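TRNA threonylcarbamoyladenosine biosynthesis protein TsaB (Pseudomonas aeruginosa, PDB 5BR9) probably takes part in tRNA processing, in making the threonylcarbamoyladenosine (t6A) modification of tRNA. Local coordinates at residues H35-P40 with A44-P49. Sequence-based numbering, arbitrary orientation.
Sequences HYEVIP and AQRLLP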
ATOM      1  N   HIS A  35     -14.454 -13.161  -8.560  1.00 34.08           N
ATOM      2  CA  HIS A  35     -14.348 -14.016  -7.387  0.53 35.22           C
ATOM      3  C   HIS A  35     -14.293 -13.157  -6.128  1.00 36.18           C
ATOM      4  O   HIS A  35     -13.742 -12.054  -6.120  1.00 31.96           O
ATOM      5  CB  HIS A  35     -13.136 -14.947  -7.495  0.53 36.07           C
ATOM      6  CG  HIS A  35     -13.325 -16.059  -8.488  0.53 41.40           C
ATOM      7  ND1 HIS A  35     -14.144 -17.142  -8.249  0.53 42.83           N
ATOM      8  CD2 HIS A  35     -12.819 -16.238  -9.732  0.53 40.75           C
ATOM      9  CE1 HIS A  35     -14.126 -17.945  -9.297  0.53 40.33           C
ATOM     10  NE2 HIS A  35     -13.334 -17.416 -10.212  0.53 36.63           N
ATOM     11  N   TYR A  36     -14.904 -13.675  -5.072  1.00 32.95           N
ATOM     12  CA  TYR A  36     -15.195 -12.906  -3.875  1.00 37.52           C
ATOM     13  C   TYR A  36     -14.955 -13.775  -2.630  1.00 37.54           C
ATOM     14  O   TYR A  36     -15.448 -14.894  -2.550  1.00 33.79           O
ATOM     15  CB  TYR A  36     -16.651 -12.411  -3.974  1.00 37.70           C
ATOM     16  CG  TYR A  36     -17.244 -11.595  -2.839  1.00 40.17           C
ATOM     17  CD1 TYR A  36     -17.379 -10.209  -2.950  1.00 39.16           C
ATOM     18  CD2 TYR A  36     -17.747 -12.212  -1.697  1.00 37.10           C
ATOM     19  CE1 TYR A  36     -17.963  -9.452  -1.932  1.00 44.05           C
ATOM     20  CE2 TYR A  36     -18.328 -11.460  -0.668  1.00 43.15           C
ATOM     21  CZ  TYR A  36     -18.436 -10.084  -0.789  1.00 44.28           C
ATOM     22  OH  TYR A  36     -19.020  -9.346   0.224  1.00 45.32           O
ATOM     23  N   GLU A  37     -14.175 -13.272  -1.675  1.00 43.10           N
ATOM     24  CA  GLU A  37     -13.927 -14.004  -0.429  1.00 48.79           C
ATOM     25  C   GLU A  37     -13.980 -13.078   0.785  1.00 46.95           C
ATOM     26  O   GLU A  37     -13.485 -11.956   0.726  1.00 40.31           O
ATOM     27  CB  GLU A  37     -12.564 -14.698  -0.465  1.00 51.80           C
ATOM     28  CG  GLU A  37     -12.464 -15.873  -1.412  1.00 62.30           C
ATOM     29  CD  GLU A  37     -11.072 -16.491  -1.429  1.00 70.34           C
ATOM     30  OE1 GLU A  37     -10.301 -16.299  -0.458  1.00 67.02           O
ATOM     31  OE2 GLU A  37     -10.746 -17.161  -2.428  1.00 78.56           O
ATOM     32  N   VAL A  38     -14.564 -13.543   1.888  1.00 48.67           N
ATOM     33  CA  VAL A  38     -14.440 -12.798   3.136  1.00 48.42           C
ATOM     34  C   VAL A  38     -13.222 -13.339   3.879  1.00 51.80           C
ATOM     35  O   VAL A  38     -13.173 -14.508   4.248  1.00 49.86           O
ATOM     36  CB  VAL A  38     -15.735 -12.852   4.002  1.00 52.38           C
ATOM     37  CG1 VAL A  38     -16.886 -12.159   3.280  1.00 59.48           C
ATOM     38  CG2 VAL A  38     -16.117 -14.263   4.350  1.00 50.44           C
ATOM     39  N   ILE A  39     -12.218 -12.481   4.057  1.00 54.87           N
ATOM     40  CA  ILE A  39     -10.968 -12.869   4.701  1.00 59.11           C
ATOM     41  C   ILE A  39     -10.354 -11.675   5.420  1.00 63.09           C
ATOM     42  O   ILE A  39      -9.549 -10.936   4.843  1.00 58.46           O
ATOM     43  CB  ILE A  39      -9.960 -13.471   3.686  1.00 62.51           C
ATOM     44  CG1 ILE A  39      -9.997 -12.717   2.349  1.00 56.84           C
ATOM     45  CG2 ILE A  39     -10.200 -14.964   3.488  1.00 63.88           C
ATOM     46  CD1 ILE A  39      -8.675 -12.068   1.985  1.00 55.08           C
ATOM     47  N   PRO A  40     -10.737 -11.486   6.691  1.00 67.93           N
ATOM     48  CA  PRO A  40     -10.244 -10.389   7.528  1.00 71.62           C
ATOM     49  C   PRO A  40      -8.734 -10.438   7.743  1.00 79.15           C
ATOM     50  O   PRO A  40      -8.214 -11.495   8.106  1.00 77.76           O
ATOM     51  CB  PRO A  40     -10.976 -10.603   8.862  1.00 72.38           C
ATOM     52  CG  PRO A  40     -12.158 -11.463   8.532  1.00 70.04           C
ATOM     53  CD  PRO A  40     -11.707 -12.336   7.401  1.00 69.26           C
ATOM     54  N   ALA A  44      -3.417  -8.545   2.113  1.00 58.28           N
ATOM     55  CA  ALA A  44      -2.074  -8.372   1.549  1.00 63.73           C
ATOM     56  C   ALA A  44      -1.448  -9.691   1.095  1.00 64.18           C
ATOM     57  O   ALA A  44      -0.508  -9.703   0.294  1.00 63.49           O
ATOM     58  CB  ALA A  44      -1.158  -7.689   2.565  1.00 60.21           C
ATOM     59  N   GLN A  45      -1.961 -10.798   1.618  1.00 56.70           N
ATOM     60  CA  GLN A  45      -1.424 -12.094   1.267  1.00 55.92           C
ATOM     61  C   GLN A  45      -2.313 -12.805   0.270  1.00 52.89           C
ATOM     62  O   GLN A  45      -1.875 -13.742  -0.388  1.00 52.41           O
ATOM     63  CB  GLN A  45      -1.246 -12.955   2.513  1.00 57.96           C
ATOM     64  CG  GLN A  45      -0.350 -12.347   3.552  1.00 59.50           C
ATOM     65  CD  GLN A  45      -1.029 -12.306   4.893  1.00 78.73           C
ATOM     66  OE1 GLN A  45      -1.692 -11.323   5.237  1.00 86.92           O
ATOM     67  NE2 GLN A  45      -0.895 -13.388   5.654  1.00 82.64           N
ATOM     68  N   ARG A  46      -3.562 -12.368   0.152  1.00 50.64           N
ATOM     69  CA  ARG A  46      -4.501 -13.121  -0.660  1.00 45.24           C
ATOM     70  C   ARG A  46      -4.918 -12.410  -1.940  1.00 43.34           C
ATOM     71  O   ARG A  46      -5.473 -13.044  -2.826  1.00 48.19           O
ATOM     72  CB  ARG A  46      -5.728 -13.489   0.172  1.00 45.31           C
ATOM     73  CG  ARG A  46      -5.507 -14.746   1.013  1.00 59.16           C
ATOM     74  CD  ARG A  46      -6.463 -15.886   0.628  1.00 70.23           C
ATOM     75  NE  ARG A  46      -6.761 -15.947  -0.809  1.00 72.42           N
ATOM     76  CZ  ARG A  46      -6.086 -16.673  -1.705  1.00 75.12           C
ATOM     77  NH1 ARG A  46      -5.046 -17.417  -1.328  1.00 81.69           N
ATOM     78  NH2 ARG A  46      -6.452 -16.661  -2.987  1.00 60.32           N
ATOM     79  N   LEU A  47      -4.635 -11.114  -2.051  1.00 39.51           N
ATOM     80  CA  LEU A  47      -5.069 -10.347  -3.213  1.00 35.98           C
ATOM     81  C   LEU A  47      -4.417 -10.812  -4.520  1.00 39.17           C
ATOM     82  O   LEU A  47      -5.111 -11.114  -5.492  1.00 39.21           O
ATOM     83  CB  LEU A  47      -4.789  -8.857  -3.013  1.00 32.51           C
ATOM     84  CG  LEU A  47      -5.207  -7.985  -4.200  1.00 29.27           C
ATOM     85  CD1 LEU A  47      -6.688  -8.160  -4.439  1.00 29.17           C
ATOM     86  CD2 LEU A  47      -4.896  -6.516  -3.926  1.00 30.57           C
ATOM     87  N   LEU A  48      -3.090 -10.849  -4.554  1.00 33.70           N
ATOM     88  CA  LEU A  48      -2.394 -11.234  -5.781  1.00 32.39           C
ATOM     89  C   LEU A  48      -2.635 -12.695  -6.189  1.00 31.77           C
ATOM     90  O   LEU A  48      -2.714 -12.987  -7.373  1.00 37.44           O
ATOM     91  CB  LEU A  48      -0.901 -10.955  -5.656  1.00 31.76           C
ATOM     92  CG  LEU A  48      -0.621  -9.445  -5.649  1.00 42.79           C
ATOM     93  CD1 LEU A  48       0.884  -9.177  -5.559  1.00 48.52           C
ATOM     94  CD2 LEU A  48      -1.253  -8.725  -6.848  1.00 26.56           C
ATOM     95  N   PRO A  49      -2.712 -13.628  -5.229  1.00 33.20           N
ATOM     96  CA  PRO A  49      -3.097 -14.956  -5.727  1.00 35.46           C
ATOM     97  C   PRO A  49      -4.524 -15.000  -6.301  1.00 33.91           C
ATOM     98  O   PRO A  49      -4.782 -15.768  -7.235  1.00 33.66           O
ATOM     99  CB  PRO A  49      -2.968 -15.855  -4.486  1.00 36.37           C
ATOM    100  CG  PRO A  49      -1.982 -15.144  -3.602  1.00 41.27           C
ATOM    101  CD  PRO A  49      -2.205 -13.673  -3.843  1.00 39.00           C
TER
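Arg46, on the helix, meets two side chains, Glu37 near the end of the strand at its NE and Ile39 in the loop just after it at the root of its chain. Glu37 reaches over with its chain extended beyond CG, and its OE1 lies 3.6 Å from Arg46 NE, a long salt bridge without a hydrogen bond. The two side chains cross at about a right angle, yet the carboxylate and guanidinium planes are only 22° apart, and OE1 approaches the guanidinium obliquely. The same oxygen is 4.0 Å from Arg46 CD. Bends at chi2 (-118°) and chi3 (36°) keep the arginine from running straight out and bring NE alongside Glu37 OE1. Closer to the backbone the contact is apolar. Ile39 CD1 comes to 3.7 Å from Arg46 CB, again with the side chains roughly perpendicular, so the arginine offers carbon to the isoleucine and its NE to the glutamate. Behind this, Glu37 and Ile39 are tied through their backbones to Cys22 and Glu20, and Leu47, whose side chain leaves the backbone away from 35-40, packs on Cys22 of strand 21-28. At the start of the helix, Gln88 of the second subunit hydrogen-bonds Ala44 O through its NE2. Strand 31-38 is an outermost strand, within this chain, of a five-stranded mixed sheet of order 3-2-1-4-5, and this strand-to-helix connection belongs to the actin-like ATPase (ASKHA) fold.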